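Local coordinates for protein aminotransferase, classes I and II (Silicibacter pomeroyi DSS-3, PDB 3H14) that probably catalyses pyridoxal 5'-phosphate-dependent transfer of an amino group, as from L-aspartate to 2-oxoglutarate, giving oxaloacetate and L-glutamate, at residues F314-D319 / F359-A364; T174-D179 / R306-D311. All blocks are in the same frame, centred on the assembly; numbering follows the deposited sequence. Where two conformers were deposited one is given.

Contact 1 of 2, residues F314-D319 / F359-A364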
# COMPACT_ATOMS: atom_id res chain seq x y z
N PHE A 314 -6.96 -4.89 -1.63
CA PHE A 314 -8.43 -4.85 -1.43
C PHE A 314 -9.04 -3.52 -1.87
O PHE A 314 -9.83 -2.89 -1.14
CB PHE A 314 -8.79 -5.17 0.02
CG PHE A 314 -7.86 -4.54 1.05
CD1 PHE A 314 -7.66 -3.19 1.09
CD2 PHE A 314 -7.26 -5.32 2.03
CE1 PHE A 314 -6.85 -2.62 2.05
CE2 PHE A 314 -6.43 -4.75 2.99
CZ PHE A 314 -6.21 -3.41 2.99
N TYR A 315 -8.67 -3.10 -3.07
CA TYR A 315 -9.10 -1.85 -3.66
C TYR A 315 -9.70 -2.08 -5.04
O TYR A 315 -9.28 -3.00 -5.78
CB TYR A 315 -7.90 -0.92 -3.84
CG TYR A 315 -7.16 -0.61 -2.57
CD1 TYR A 315 -7.82 -0.03 -1.51
CD2 TYR A 315 -5.79 -0.89 -2.43
CE1 TYR A 315 -7.18 0.24 -0.31
CE2 TYR A 315 -5.14 -0.61 -1.23
CZ TYR A 315 -5.83 -0.04 -0.19
OH TYR A 315 -5.24 0.27 1.01
N VAL A 316 -10.63 -1.20 -5.39
CA VAL A 316 -11.08 -1.06 -6.78
C VAL A 316 -10.94 0.40 -7.15
O VAL A 316 -11.45 1.25 -6.45
CB VAL A 316 -12.57 -1.51 -6.98
CG1 VAL A 316 -12.97 -1.32 -8.44
CG2 VAL A 316 -12.77 -2.94 -6.59
N TYR A 317 -10.24 0.67 -8.26
CA TYR A 317 -9.97 1.98 -8.74
C TYR A 317 -10.79 2.19 -10.01
O TYR A 317 -10.60 1.43 -11.00
CB TYR A 317 -8.49 2.10 -9.10
CG TYR A 317 -8.05 3.48 -9.38
CD1 TYR A 317 -8.10 4.44 -8.39
CD2 TYR A 317 -7.50 3.84 -10.61
CE1 TYR A 317 -7.69 5.69 -8.62
CE2 TYR A 317 -7.06 5.10 -10.85
CZ TYR A 317 -7.15 6.03 -9.84
OH TYR A 317 -6.72 7.32 -10.01
N ALA A 318 -11.69 3.16 -9.96
CA ALA A 318 -12.74 3.34 -10.97
C ALA A 318 -12.57 4.65 -11.65
O ALA A 318 -12.34 5.66 -10.99
CB ALA A 318 -14.17 3.30 -10.32
N ASP A 319 -12.76 4.65 -12.96
CA ASP A 319 -12.83 5.86 -13.75
C ASP A 319 -14.30 6.30 -13.72
O ASP A 319 -15.15 5.59 -14.21
CB ASP A 319 -12.34 5.56 -15.18
CG ASP A 319 -12.36 6.78 -16.08
OD1 ASP A 319 -13.06 7.75 -15.77
OD2 ASP A 319 -11.67 6.74 -17.15
N PHE A 359 -12.37 2.50 -4.13
CA PHE A 359 -13.17 1.77 -3.16
C PHE A 359 -12.25 0.85 -2.42
O PHE A 359 -11.36 0.26 -3.03
CB PHE A 359 -14.22 0.90 -3.85
CG PHE A 359 -15.21 1.66 -4.67
CD1 PHE A 359 -16.42 2.07 -4.11
CD2 PHE A 359 -14.92 1.98 -5.99
CE1 PHE A 359 -17.34 2.77 -4.85
CE2 PHE A 359 -15.85 2.67 -6.76
CZ PHE A 359 -17.06 3.08 -6.21
N SER A 360 -12.47 0.66 -1.13
CA SER A 360 -11.80 -0.36 -0.35
C SER A 360 -12.82 -1.41 0.04
O SER A 360 -13.92 -1.07 0.39
CB SER A 360 -11.14 0.25 0.91
OG SER A 360 -10.63 -0.83 1.73
N TYR A 361 -12.47 -2.68 -0.06
CA TYR A 361 -13.37 -3.75 0.37
C TYR A 361 -12.77 -4.55 1.54
O TYR A 361 -13.03 -5.73 1.68
CB TYR A 361 -13.81 -4.62 -0.82
CG TYR A 361 -12.75 -5.25 -1.70
CD1 TYR A 361 -12.35 -4.66 -2.90
CD2 TYR A 361 -12.17 -6.45 -1.35
CE1 TYR A 361 -11.37 -5.25 -3.69
CE2 TYR A 361 -11.21 -7.03 -2.13
CZ TYR A 361 -10.83 -6.44 -3.32
OH TYR A 361 -9.86 -7.06 -4.07
N ALA A 362 -12.05 -3.87 2.42
CA ALA A 362 -11.34 -4.50 3.53
C ALA A 362 -12.25 -4.82 4.72
O ALA A 362 -11.82 -5.52 5.64
CB ALA A 362 -10.19 -3.61 3.97
N ARG A 363 -13.51 -4.42 4.69
CA ARG A 363 -14.48 -4.72 5.76
C ARG A 363 -15.19 -6.08 5.63
O ARG A 363 -14.98 -6.82 4.67
CB ARG A 363 -15.49 -3.58 5.84
CG ARG A 363 -14.90 -2.21 6.26
CD ARG A 363 -14.57 -2.18 7.73
NE ARG A 363 -13.86 -0.99 8.19
CZ ARG A 363 -14.33 -0.14 9.10
NH1 ARG A 363 -15.52 -0.31 9.66
NH2 ARG A 363 -13.59 0.91 9.46
N ALA A 364 -16.01 -6.43 6.63
CA ALA A 364 -16.76 -7.69 6.64
C ALA A 364 -17.64 -7.81 5.40
O ALA A 364 -18.09 -6.81 4.85
CB ALA A 364 -17.67 -7.76 7.91
O HOH W 1 -8.04 -5.45 -5.15
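Val316 and Phe359 form a hydrogen-bonded antiparallel pair: Phe359 N reaches Val316 O at 2.8 Å, nearly straight (174°) and in the carbonyl plane, while Val316 N returns to Phe359 O at 2.9 Å. Tyr315 and Ser360 make the adjoining non-hydrogen-bonded pair. One further backbone bond, Tyr361 N to Phe314 O, follows just past the strand ends.

Two CH-pi contacts pack the side chains beside this backbone pairing. Ala362 CB sits over the centre of the Phe314 ring, 3.7 Å from its centroid and 6° off the normal. Phe314 CB in turn lies over a face of the Tyr361 ring. With Tyr361 CG between its own N and carbonyl carbon (chi1 55°), that ring folds across the Phe314 backbone, and its CE1 comes within 3.4 Å of Phe314 C. Val316 CG2 meets the same ring at its edge, whereas Ala318 CB reaches the edge of the Phe359 ring at CE2, 4.0 Å away.

In polar terms, water 1 lies 2.7 Å from Tyr361 OH and is hydrogen-bonded to Tyr315 O as well. A leucine in place of Tyr361 would probably leave this water without its phenolic partner and uncover the Phe314 backbone. Ser360 OG bonds to Val38 O. The antiparallel ladder joins strand 315-319, the outermost of the four, to strand 356-360 in the small sheet, consistent with the small domain of aminotransferases of this family.

Contact 2 of 2, residues T174-D179 / R306-D311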
# COMPACT_ATOMS: atom_id res chain seq x y z
N THR A 174 -4.93 0.77 -7.04
CA THR A 174 -5.49 0.04 -8.17
C THR A 174 -5.65 -1.43 -7.93
O THR A 174 -6.50 -2.06 -8.57
CB THR A 174 -4.60 0.19 -9.41
OG1 THR A 174 -3.30 -0.35 -9.13
CG2 THR A 174 -4.49 1.61 -9.82
N GLY A 175 -4.82 -1.98 -7.04
CA GLY A 175 -4.67 -3.40 -6.87
C GLY A 175 -3.89 -4.12 -7.95
O GLY A 175 -3.73 -5.33 -7.87
N THR A 176 -3.37 -3.41 -8.95
CA THR A 176 -2.68 -4.11 -10.06
C THR A 176 -1.32 -4.67 -9.61
O THR A 176 -0.65 -4.13 -8.70
CB THR A 176 -2.55 -3.22 -11.32
OG1 THR A 176 -1.70 -2.09 -11.07
CG2 THR A 176 -3.95 -2.73 -11.74
N MSE A 177 -0.91 -5.76 -10.27
CA MSE A 177 0.31 -6.43 -9.95
C MSE A 177 1.27 -6.52 -11.13
O MSE A 177 0.87 -6.42 -12.29
CB MSE A 177 -0.01 -7.81 -9.41
CG MSE A 177 -0.63 -7.74 -8.04
SE MSE A 177 -1.48 -9.40 -7.49
CE MSE A 177 0.18 -10.39 -7.13
N LEU A 178 2.53 -6.73 -10.80
CA LEU A 178 3.60 -6.90 -11.78
C LEU A 178 3.98 -8.36 -11.80
O LEU A 178 4.41 -8.92 -10.77
CB LEU A 178 4.82 -6.08 -11.39
CG LEU A 178 4.62 -4.57 -11.50
CD1 LEU A 178 5.66 -3.80 -10.70
CD2 LEU A 178 4.61 -4.15 -12.93
N ASP A 179 3.84 -8.98 -12.96
CA ASP A 179 4.28 -10.35 -13.11
C ASP A 179 5.82 -10.37 -13.29
O ASP A 179 6.46 -9.31 -13.34
CB ASP A 179 3.50 -11.06 -14.21
CG ASP A 179 3.81 -10.54 -15.63
OD1 ASP A 179 4.67 -9.65 -15.85
OD2 ASP A 179 3.13 -11.04 -16.55
N ARG A 306 -15.94 0.93 -15.59
CA ARG A 306 -14.54 1.09 -15.97
C ARG A 306 -13.64 1.03 -14.72
O ARG A 306 -13.50 2.03 -14.04
CB ARG A 306 -14.39 2.45 -16.67
CG ARG A 306 -15.29 2.53 -17.92
CD ARG A 306 -15.48 3.94 -18.50
NE ARG A 306 -16.07 3.80 -19.84
CZ ARG A 306 -17.37 3.66 -20.10
NH1 ARG A 306 -18.28 3.68 -19.13
NH2 ARG A 306 -17.78 3.51 -21.35
N ILE A 307 -13.05 -0.13 -14.45
CA ILE A 307 -12.18 -0.32 -13.28
C ILE A 307 -10.86 -0.93 -13.69
O ILE A 307 -10.76 -1.70 -14.66
CB ILE A 307 -12.86 -1.16 -12.17
CG1 ILE A 307 -13.03 -2.63 -12.58
CG2 ILE A 307 -14.21 -0.56 -11.78
CD1 ILE A 307 -13.28 -3.55 -11.41
N ALA A 308 -9.82 -0.55 -12.97
CA ALA A 308 -8.54 -1.23 -13.15
C ALA A 308 -8.73 -2.65 -12.64
O ALA A 308 -9.56 -2.87 -11.77
CB ALA A 308 -7.45 -0.52 -12.39
N PRO A 309 -7.98 -3.62 -13.18
CA PRO A 309 -8.09 -5.02 -12.74
C PRO A 309 -7.59 -5.21 -11.30
O PRO A 309 -6.41 -4.95 -11.02
CB PRO A 309 -7.19 -5.75 -13.72
CG PRO A 309 -6.23 -4.75 -14.17
CD PRO A 309 -6.99 -3.47 -14.25
N PRO A 310 -8.49 -5.60 -10.36
CA PRO A 310 -8.02 -5.67 -8.98
C PRO A 310 -7.30 -6.98 -8.73
O PRO A 310 -7.86 -7.95 -8.20
CB PRO A 310 -9.31 -5.49 -8.17
CG PRO A 310 -10.39 -6.11 -9.08
CD PRO A 310 -9.93 -5.91 -10.50
N ASP A 311 -6.03 -7.01 -9.15
CA ASP A 311 -5.24 -8.23 -9.14
C ASP A 311 -4.96 -8.71 -7.70
O ASP A 311 -4.86 -9.91 -7.45
CB ASP A 311 -3.88 -8.02 -9.83
CG ASP A 311 -4.00 -7.66 -11.30
OD1 ASP A 311 -5.02 -7.98 -11.94
OD2 ASP A 311 -3.03 -7.09 -11.81
O HOH W 2 -9.00 -1.68 -9.45
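Asp311 faces Thr176 and Met177 where two irregular loops of the aminotransferase fold meet: 174-179, leading from strand 164-168 to helix 180-192; and the loop 306-311, leading from helix 278-302 to strand 315-319. An inverse gamma turn centred on Pro310 shapes the second loop, and its weak Asp311 N to Pro309 O bond measures 2.8 Å.

The Asp311 side chain, followed outward, shows how the loops engage. Its CB lies 3.3 Å from Gly175 O and also packs against the selenium, SE, of selenomethionine Met177. CG stands beside the amide N of Met177, with Thr176 CA only slightly farther. This carbon is anti to the Asp311 carbonyl carbon (chi1 -63°), a torsion that carries the carboxylate toward the 174-179 loop. At the tip, OD2 accepts Met177 N at 2.9 Å with an N-H...O angle of 156°, through its anti lone pair. Arg149 NE forms a salt bridge to the same oxygen, so OD2 is gripped by a backbone amide and a guanidinium group, which would be expected to stabilise its negative charge.

Met177 and Asp311 run past one another in opposite senses. SE comes to 3.4 Å from Asp311 O, and the bend at chi3 (74°) turns the methyl CE away from that oxygen. On the proline side, Thr176 CG2 comes within 3.4 Å of Pro309 O and also touches the ring at CG. Thr176 OG1 is held by Arg149 O and Gln151 NE2, bonds likely to limit rotation about CA-CB and so keep CG2 against the proline. Gly175 has a positive phi, and a side chain there would point into the tight approach to Pro310 CA. Farther along, water 2 bridges the loops, donating to Thr174 O and Ala308 O, each 2.7 Å away.

Overall arrangement
Both contacts are largely buried, their centres about 11 Å apart, but their chemistry differs. Contact 1 belongs to the small sheet: regular backbone pairing and aromatic faces dominate. Contact 2 joins two loops, with one carboxylate-to-amide bond, a water bridge and mixed packing; Pro309 and Asp311 remain partly exposed there. The two share no segment, yet they meet directly, because 306-311 runs beside strand 315-319. Probable backbone bonds link Tyr317 O to Ala308 N and Asp319 N to Arg306 O, each at 2.9 Å. Helix 278-302 packs against both regions, touching Val316, Phe359 and Tyr361 in contact 1 and Pro310 in contact 2.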